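Long-range contacts in aldehyde dehydrogenase 12 (Zea mays, PDB 6D97), which probably catalyses the NAD-dependent oxidation of L-glutamate gamma-semialdehyde to glutamate, the last step of proline catabolism in plants: residues E148-L156 / N199-M210; D319-A330 / R491-Q499. All coordinates share one frame; numbering follows the deposited sequence.

Interaction 1 (E148-L156 / N199-M210)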
# COMPACT_ATOMS: atom_id res chain seq x y z
N GLU A 148 -17.80 -21.60 -12.67
CA GLU A 148 -16.86 -22.04 -11.64
C GLU A 148 -15.48 -22.27 -12.23
O GLU A 148 -14.47 -21.87 -11.65
CB GLU A 148 -17.38 -23.31 -10.97
CG GLU A 148 -17.46 -23.22 -9.46
CD GLU A 148 -17.71 -24.57 -8.80
OE1 GLU A 148 -16.76 -25.11 -8.19
OE2 GLU A 148 -18.84 -25.07 -8.91
N VAL A 149 -15.41 -22.91 -13.40
CA VAL A 149 -14.12 -23.17 -14.03
C VAL A 149 -13.50 -21.86 -14.51
O VAL A 149 -12.28 -21.67 -14.43
CB VAL A 149 -14.28 -24.18 -15.17
CG1 VAL A 149 -12.92 -24.71 -15.58
CG2 VAL A 149 -15.19 -25.31 -14.75
N GLN A 150 -14.32 -20.95 -15.03
CA GLN A 150 -13.81 -19.68 -15.54
C GLN A 150 -13.20 -18.85 -14.42
O GLN A 150 -12.11 -18.28 -14.58
CB GLN A 150 -14.92 -18.91 -16.25
CG GLN A 150 -15.24 -19.44 -17.64
CD GLN A 150 -16.56 -18.93 -18.17
OE1 GLN A 150 -17.47 -18.60 -17.40
NE2 GLN A 150 -16.68 -18.85 -19.49
N VAL A 151 -13.89 -18.76 -13.28
CA VAL A 151 -13.33 -18.07 -12.12
C VAL A 151 -12.01 -18.71 -11.71
O VAL A 151 -11.02 -18.01 -11.46
CB VAL A 151 -14.34 -18.08 -10.95
CG1 VAL A 151 -13.65 -17.63 -9.67
CG2 VAL A 151 -15.53 -17.19 -11.26
N SER A 152 -11.99 -20.04 -11.64
CA SER A 152 -10.76 -20.75 -11.30
C SER A 152 -9.65 -20.43 -12.29
O SER A 152 -8.50 -20.18 -11.90
CB SER A 152 -11.02 -22.25 -11.26
OG SER A 152 -12.14 -22.55 -10.45
N GLN A 153 -9.97 -20.41 -13.59
CA GLN A 153 -8.97 -20.16 -14.61
C GLN A 153 -8.41 -18.75 -14.49
O GLN A 153 -7.19 -18.54 -14.57
CB GLN A 153 -9.57 -20.40 -16.00
CG GLN A 153 -8.57 -20.55 -17.12
CD GLN A 153 -8.09 -19.22 -17.66
OE1 GLN A 153 -8.77 -18.20 -17.52
NE2 GLN A 153 -6.92 -19.23 -18.29
N LYS A 154 -9.29 -17.77 -14.28
CA LYS A 154 -8.86 -16.38 -14.15
C LYS A 154 -8.01 -16.17 -12.90
O LYS A 154 -7.01 -15.45 -12.94
CB LYS A 154 -10.08 -15.45 -14.13
CG LYS A 154 -10.57 -15.03 -15.51
CD LYS A 154 -9.62 -14.01 -16.12
CE LYS A 154 -9.95 -13.73 -17.58
NZ LYS A 154 -9.64 -14.89 -18.46
N PHE A 155 -8.40 -16.81 -11.79
CA PHE A 155 -7.62 -16.71 -10.56
C PHE A 155 -6.18 -17.17 -10.78
O PHE A 155 -5.23 -16.50 -10.36
CB PHE A 155 -8.30 -17.53 -9.46
CG PHE A 155 -7.43 -17.81 -8.26
CD1 PHE A 155 -7.41 -16.94 -7.18
CD2 PHE A 155 -6.64 -18.95 -8.21
CE1 PHE A 155 -6.62 -17.20 -6.08
CE2 PHE A 155 -5.85 -19.22 -7.11
CZ PHE A 155 -5.84 -18.35 -6.04
N LEU A 156 -6.01 -18.31 -11.45
CA LEU A 156 -4.67 -18.80 -11.75
C LEU A 156 -3.91 -17.83 -12.65
O LEU A 156 -2.69 -17.67 -12.52
CB LEU A 156 -4.75 -20.19 -12.39
CG LEU A 156 -5.26 -21.32 -11.51
CD1 LEU A 156 -5.47 -22.60 -12.32
CD2 LEU A 156 -4.32 -21.56 -10.34
N ASN A 199 -21.08 -27.51 -2.66
CA ASN A 199 -21.78 -26.76 -3.70
C ASN A 199 -20.84 -26.16 -4.75
O ASN A 199 -21.26 -25.96 -5.89
CB ASN A 199 -22.65 -25.68 -3.07
CG ASN A 199 -21.86 -24.70 -2.23
OD1 ASN A 199 -20.87 -25.06 -1.60
ND2 ASN A 199 -22.31 -23.45 -2.22
N PHE A 200 -19.58 -25.88 -4.40
CA PHE A 200 -18.59 -25.42 -5.37
C PHE A 200 -17.42 -26.39 -5.33
O PHE A 200 -16.42 -26.16 -4.62
CB PHE A 200 -18.15 -23.99 -5.08
CG PHE A 200 -19.21 -22.96 -5.38
CD1 PHE A 200 -19.42 -22.52 -6.67
CD2 PHE A 200 -19.99 -22.44 -4.36
CE1 PHE A 200 -20.40 -21.58 -6.95
CE2 PHE A 200 -20.97 -21.50 -4.63
CZ PHE A 200 -21.17 -21.07 -5.93
N PRO A 201 -17.48 -27.49 -6.09
CA PRO A 201 -16.47 -28.55 -5.96
C PRO A 201 -15.09 -28.17 -6.49
O PRO A 201 -14.13 -28.91 -6.24
CB PRO A 201 -17.06 -29.71 -6.77
CG PRO A 201 -18.51 -29.35 -7.00
CD PRO A 201 -18.55 -27.86 -7.04
N LEU A 202 -14.97 -27.06 -7.21
CA LEU A 202 -13.69 -26.64 -7.77
C LEU A 202 -13.23 -25.28 -7.25
O LEU A 202 -12.11 -25.16 -6.74
CB LEU A 202 -13.76 -26.60 -9.30
CG LEU A 202 -12.49 -26.13 -10.01
CD1 LEU A 202 -11.39 -27.18 -9.86
CD2 LEU A 202 -12.76 -25.83 -11.47
N GLU A 203 -14.09 -24.26 -7.34
CA GLU A 203 -13.66 -22.88 -7.12
C GLU A 203 -13.15 -22.67 -5.71
O GLU A 203 -12.06 -22.11 -5.51
CB GLU A 203 -14.81 -21.93 -7.43
CG GLU A 203 -14.49 -20.46 -7.23
CD GLU A 203 -15.68 -19.57 -7.52
OE1 GLU A 203 -16.58 -20.01 -8.28
OE2 GLU A 203 -15.73 -18.44 -7.00
N ILE A 204 -13.92 -23.08 -4.71
CA ILE A 204 -13.55 -22.83 -3.31
C ILE A 204 -12.29 -23.61 -2.94
O ILE A 204 -11.31 -22.99 -2.50
CB ILE A 204 -14.71 -23.15 -2.36
CG1 ILE A 204 -15.89 -22.21 -2.61
CG2 ILE A 204 -14.24 -23.06 -0.92
CD1 ILE A 204 -17.12 -22.56 -1.79
N PRO A 205 -12.24 -24.94 -3.11
CA PRO A 205 -11.02 -25.66 -2.70
C PRO A 205 -9.78 -25.27 -3.49
O PRO A 205 -8.70 -25.16 -2.90
CB PRO A 205 -11.40 -27.13 -2.90
CG PRO A 205 -12.56 -27.12 -3.82
CD PRO A 205 -13.30 -25.88 -3.54
N LEU A 206 -9.90 -25.06 -4.81
CA LEU A 206 -8.72 -24.71 -5.60
C LEU A 206 -8.13 -23.38 -5.16
O LEU A 206 -6.90 -23.25 -5.02
CB LEU A 206 -9.06 -24.68 -7.09
CG LEU A 206 -7.96 -24.12 -8.00
CD1 LEU A 206 -6.75 -25.03 -8.01
CD2 LEU A 206 -8.47 -23.89 -9.42
N LEU A 207 -8.98 -22.37 -4.95
CA LEU A 207 -8.48 -21.04 -4.64
C LEU A 207 -7.85 -20.98 -3.25
O LEU A 207 -6.85 -20.28 -3.05
CB LEU A 207 -9.61 -20.02 -4.76
CG LEU A 207 -9.79 -19.33 -6.12
CD1 LEU A 207 -9.97 -20.34 -7.25
CD2 LEU A 207 -10.97 -18.36 -6.09
N GLN A 208 -8.41 -21.70 -2.28
CA GLN A 208 -7.80 -21.75 -0.96
C GLN A 208 -6.56 -22.64 -0.96
O GLN A 208 -5.58 -22.35 -0.26
CB GLN A 208 -8.81 -22.23 0.08
CG GLN A 208 -10.06 -21.37 0.20
CD GLN A 208 -9.83 -20.05 0.91
OE1 GLN A 208 -8.69 -19.67 1.21
NE2 GLN A 208 -10.91 -19.33 1.21
N LEU A 209 -6.58 -23.72 -1.75
CA LEU A 209 -5.41 -24.59 -1.85
C LEU A 209 -4.21 -23.83 -2.39
O LEU A 209 -3.12 -23.89 -1.81
CB LEU A 209 -5.72 -25.80 -2.74
CG LEU A 209 -4.52 -26.66 -3.13
CD1 LEU A 209 -4.00 -27.39 -1.90
CD2 LEU A 209 -4.90 -27.64 -4.22
N MET A 210 -4.40 -23.11 -3.50
CA MET A 210 -3.29 -22.36 -4.08
C MET A 210 -2.85 -21.23 -3.16
O MET A 210 -1.64 -20.98 -3.02
CB MET A 210 -3.66 -21.81 -5.46
CG MET A 210 -4.07 -22.89 -6.45
SD MET A 210 -2.84 -24.21 -6.62
CE MET A 210 -1.41 -23.28 -7.19
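Glu-148 meets residues 200-203, where helix 203-214 begins after strand 191-196 of the Rossmann-type NAD-binding fold. Helices 148-156 and 203-210 lie side by side and nearly parallel, 13° between their directions and 9.8 Å between axes. The polar part centres on one carboxylate. Glu-148 OE1 accepts from Leu-202 N at 2.8 Å, met nearly along its C-O axis. It also accepts from Glu-203 N at 2.9 Å, using its anti lone pair in an almost straight bond. OE2 makes a salt bridge with Lys-140. The helix start and this lysine would both be expected to favour a charged carboxylate, against the nearby like charge of Glu-203. The Phe-200 ring presents its CD1 edge to the same group, with the two planes 75° apart. Ser-152 OG bonds back to Glu-148 O in its own helix, while Ser-152 CB rests on Leu-206 CD2 at 3.5 Å. The apolar part lies further along both helices. Phe-155 has CG anti to the backbone N (chi1 165°), which brings the ring to Leu-207. Leu-207 CG sits over the centre of the Phe-155 ring, 3.5 Å from its centroid, in a CH-pi contact. Met-210 CB touches the ring edge, 3.8 Å from Phe-155 CE2.

Interaction 2 (D319-A330 / R491-Q499)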
# COMPACT_ATOMS: atom_id res chain seq x y z
N ASP A 319 -30.27 -14.70 -8.50
CA ASP A 319 -29.73 -14.68 -7.14
C ASP A 319 -30.39 -15.74 -6.28
O ASP A 319 -29.71 -16.46 -5.53
CB ASP A 319 -29.90 -13.30 -6.52
CG ASP A 319 -28.84 -12.32 -6.96
OD1 ASP A 319 -27.76 -12.77 -7.40
OD2 ASP A 319 -29.09 -11.10 -6.85
N ALA A 320 -31.71 -15.87 -6.37
CA ALA A 320 -32.43 -16.76 -5.47
C ALA A 320 -32.37 -18.21 -5.92
O ALA A 320 -32.39 -19.11 -5.07
CB ALA A 320 -33.88 -16.31 -5.34
N TYR A 321 -32.30 -18.47 -7.23
CA TYR A 321 -32.65 -19.79 -7.73
C TYR A 321 -31.62 -20.46 -8.63
O TYR A 321 -31.77 -21.65 -8.90
CB TYR A 321 -33.99 -19.72 -8.48
CG TYR A 321 -35.10 -19.26 -7.57
CD1 TYR A 321 -35.26 -19.82 -6.31
CD2 TYR A 321 -35.98 -18.26 -7.96
CE1 TYR A 321 -36.26 -19.41 -5.47
CE2 TYR A 321 -36.99 -17.83 -7.13
CZ TYR A 321 -37.13 -18.41 -5.88
OH TYR A 321 -38.13 -17.99 -5.05
N ALA A 322 -30.59 -19.75 -9.10
CA ALA A 322 -29.49 -20.43 -9.77
C ALA A 322 -28.89 -21.47 -8.83
O ALA A 322 -28.79 -21.24 -7.62
CB ALA A 322 -28.43 -19.44 -10.23
N CYS A 323 -28.52 -22.62 -9.39
CA CYS A 323 -28.07 -23.78 -8.61
C CYS A 323 -29.12 -24.22 -7.60
O CYS A 323 -28.77 -24.84 -6.59
CB CYS A 323 -26.74 -23.50 -7.90
SG CYS A 323 -25.43 -22.89 -8.99
N SER A 324 -30.39 -23.90 -7.84
CA SER A 324 -31.48 -24.17 -6.90
C SER A 324 -31.18 -23.56 -5.53
O SER A 324 -31.42 -24.18 -4.49
CB SER A 324 -31.76 -25.67 -6.79
OG SER A 324 -31.73 -26.28 -8.06
N GLY A 325 -30.62 -22.36 -5.53
CA GLY A 325 -30.32 -21.63 -4.32
C GLY A 325 -29.15 -22.15 -3.52
O GLY A 325 -28.87 -21.61 -2.44
N GLN A 326 -28.44 -23.16 -4.01
CA GLN A 326 -27.34 -23.77 -3.25
C GLN A 326 -26.05 -22.97 -3.44
O GLN A 326 -25.03 -23.46 -3.92
CB GLN A 326 -27.18 -25.22 -3.66
CG GLN A 326 -28.39 -26.08 -3.32
CD GLN A 326 -28.30 -27.47 -3.89
OE1 GLN A 326 -28.08 -28.44 -3.17
NE2 GLN A 326 -28.46 -27.58 -5.21
N LYS A 327 -26.12 -21.70 -3.03
CA LYS A 327 -24.96 -20.82 -2.94
C LYS A 327 -24.95 -20.18 -1.56
O LYS A 327 -26.00 -19.77 -1.07
CB LYS A 327 -25.00 -19.73 -4.02
CG LYS A 327 -25.05 -20.26 -5.44
CD LYS A 327 -25.06 -19.12 -6.45
CE LYS A 327 -24.59 -19.58 -7.82
NZ LYS A 327 -24.71 -18.52 -8.84
N CYS A 328 -23.78 -20.10 -0.93
CA CYS A 328 -23.71 -19.36 0.32
C CYS A 328 -24.07 -17.90 0.15
O CYS A 328 -24.29 -17.21 1.15
CB CYS A 328 -22.31 -19.47 0.95
SG CYS A 328 -21.10 -20.36 -0.05
N SER A 329 -24.15 -17.42 -1.10
CA SER A 329 -24.47 -16.04 -1.42
C SER A 329 -25.89 -15.85 -1.93
O SER A 329 -26.26 -14.74 -2.31
CB SER A 329 -23.48 -15.50 -2.47
OG SER A 329 -23.51 -16.29 -3.65
N ALA A 330 -26.71 -16.91 -1.92
CA ALA A 330 -28.01 -16.85 -2.56
C ALA A 330 -28.97 -15.91 -1.82
O ALA A 330 -28.91 -15.77 -0.60
CB ALA A 330 -28.62 -18.25 -2.66
N ARG A 491 -28.02 -2.37 -10.41
CA ARG A 491 -27.61 -3.68 -10.90
C ARG A 491 -27.06 -4.56 -9.78
O ARG A 491 -26.37 -5.55 -10.07
CB ARG A 491 -26.59 -3.54 -12.02
CG ARG A 491 -27.13 -2.80 -13.24
CD ARG A 491 -26.07 -2.64 -14.33
NE ARG A 491 -25.68 -3.92 -14.91
CZ ARG A 491 -24.84 -4.04 -15.93
NH1 ARG A 491 -24.29 -2.96 -16.48
NH2 ARG A 491 -24.54 -5.25 -16.41
N ALA A 492 -27.33 -4.22 -8.52
CA ALA A 492 -26.79 -4.97 -7.40
C ALA A 492 -27.36 -6.38 -7.36
O ALA A 492 -28.53 -6.61 -7.68
CB ALA A 492 -27.08 -4.25 -6.08
N ARG A 493 -26.51 -7.33 -6.97
CA ARG A 493 -26.85 -8.74 -6.87
C ARG A 493 -26.34 -9.26 -5.53
O ARG A 493 -25.62 -8.57 -4.81
CB ARG A 493 -26.24 -9.53 -8.03
CG ARG A 493 -24.71 -9.46 -8.07
CD ARG A 493 -24.15 -9.89 -9.42
NE ARG A 493 -22.76 -10.32 -9.31
CZ ARG A 493 -21.71 -9.51 -9.42
NH1 ARG A 493 -21.89 -8.22 -9.67
NH2 ARG A 493 -20.48 -9.99 -9.30
N THR A 494 -26.73 -10.49 -5.19
CA THR A 494 -26.16 -11.14 -4.01
C THR A 494 -25.16 -12.22 -4.35
O THR A 494 -24.31 -12.55 -3.51
CB THR A 494 -27.26 -11.74 -3.13
OG1 THR A 494 -27.86 -12.86 -3.80
CG2 THR A 494 -28.33 -10.71 -2.82
N THR A 495 -25.21 -12.78 -5.56
CA THR A 495 -24.39 -13.92 -5.94
C THR A 495 -23.37 -13.54 -7.00
O THR A 495 -23.42 -12.47 -7.61
CB THR A 495 -25.27 -15.07 -6.45
OG1 THR A 495 -25.86 -14.70 -7.69
CG2 THR A 495 -26.36 -15.38 -5.45
N GLY A 496 -22.42 -14.45 -7.22
CA GLY A 496 -21.50 -14.33 -8.33
C GLY A 496 -20.30 -13.46 -8.08
O GLY A 496 -19.90 -12.70 -8.97
N ALA A 497 -19.71 -13.53 -6.90
CA ALA A 497 -18.51 -12.76 -6.61
C ALA A 497 -17.33 -13.37 -7.37
O ALA A 497 -16.98 -14.53 -7.13
CB ALA A 497 -18.22 -12.75 -5.12
N PRO A 498 -16.71 -12.64 -8.30
CA PRO A 498 -15.60 -13.21 -9.06
C PRO A 498 -14.27 -13.02 -8.35
O PRO A 498 -14.21 -12.49 -7.23
CB PRO A 498 -15.67 -12.45 -10.39
CG PRO A 498 -16.21 -11.11 -10.00
CD PRO A 498 -17.07 -11.29 -8.77
N GLN A 499 -13.18 -13.42 -9.00
CA GLN A 499 -11.87 -13.40 -8.36
C GLN A 499 -11.26 -12.01 -8.28
O GLN A 499 -10.24 -11.85 -7.61
CB GLN A 499 -10.92 -14.34 -9.09
CG GLN A 499 -10.39 -13.78 -10.40
CD GLN A 499 -11.47 -13.56 -11.45
OE1 GLN A 499 -12.38 -14.38 -11.61
NE2 GLN A 499 -11.38 -12.44 -12.16
O HOH W 1 -26.93 -16.79 -8.69
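Two largely irregular segments meet where Ser-329 CA and Thr-495 CA come within 5.0 Å, at a type I turn, Lys-327 to Ala-330, that leads into strand 331-337. The setting is the catalytic domain of the aldehyde dehydrogenase fold. The sequence of 319-330 is consistent with the family's cysteine signature, and 491-499 is a loop after strand 485-488. Asp-319, in the last turn of helix 309-321, grips that loop with both oxygens. Asp-319 OD2 accepts from Thr-494 N at 2.9 Å, and Asp-319 OD1 from Thr-495 N at 3.1 Å. Both N-H groups approach from above the carboxylate plane. Thr-495 OG1 also donates to Asp-319 OD1, at 2.7 Å and nearly end-on to the oxygen. It can do so because OG1 stands between its own N and carbonyl carbon (chi1 68°). Lys-300 pairs with OD2. With an alanine at Asp-319, both backbone N-H groups and the Thr-495 hydroxyl would probably lose their acceptor, and Lys-300 its counter-charge. Thr-494 OG1 donates to Ser-329 O at 2.9 Å, in the carbonyl plane. Lys-327 NZ, bonded to Gln-144, also reaches Thr-495 through one water, which accepts from NZ and donates to Thr-495 OG1 at 2.6 Å.

Interactions 1 and 2 have centres about 16 Å apart and touch at two places. Asn-199 ND2, at the start of segment 199-210, lies 3.2 Å from Gln-326 O, a probable hydrogen bond. Farther along, Lys-154 CB packs on Gln-499 CD at 3.6 Å. Helix 142-157, which carries one side of interaction 1, also touches interaction 2, and its residue Gln-144 takes Lys-327 NZ. These links tie interaction 1, in the NAD-binding domain, to interaction 2, in the catalytic domain. The bound NAD lies nearer to interaction 1: the Asn-199 side chain is about 6 Å from it, the Lys-327 side chain about 11 Å. The NAD-binding Thr-196 is about 7 Å from Asn-199, between side chains.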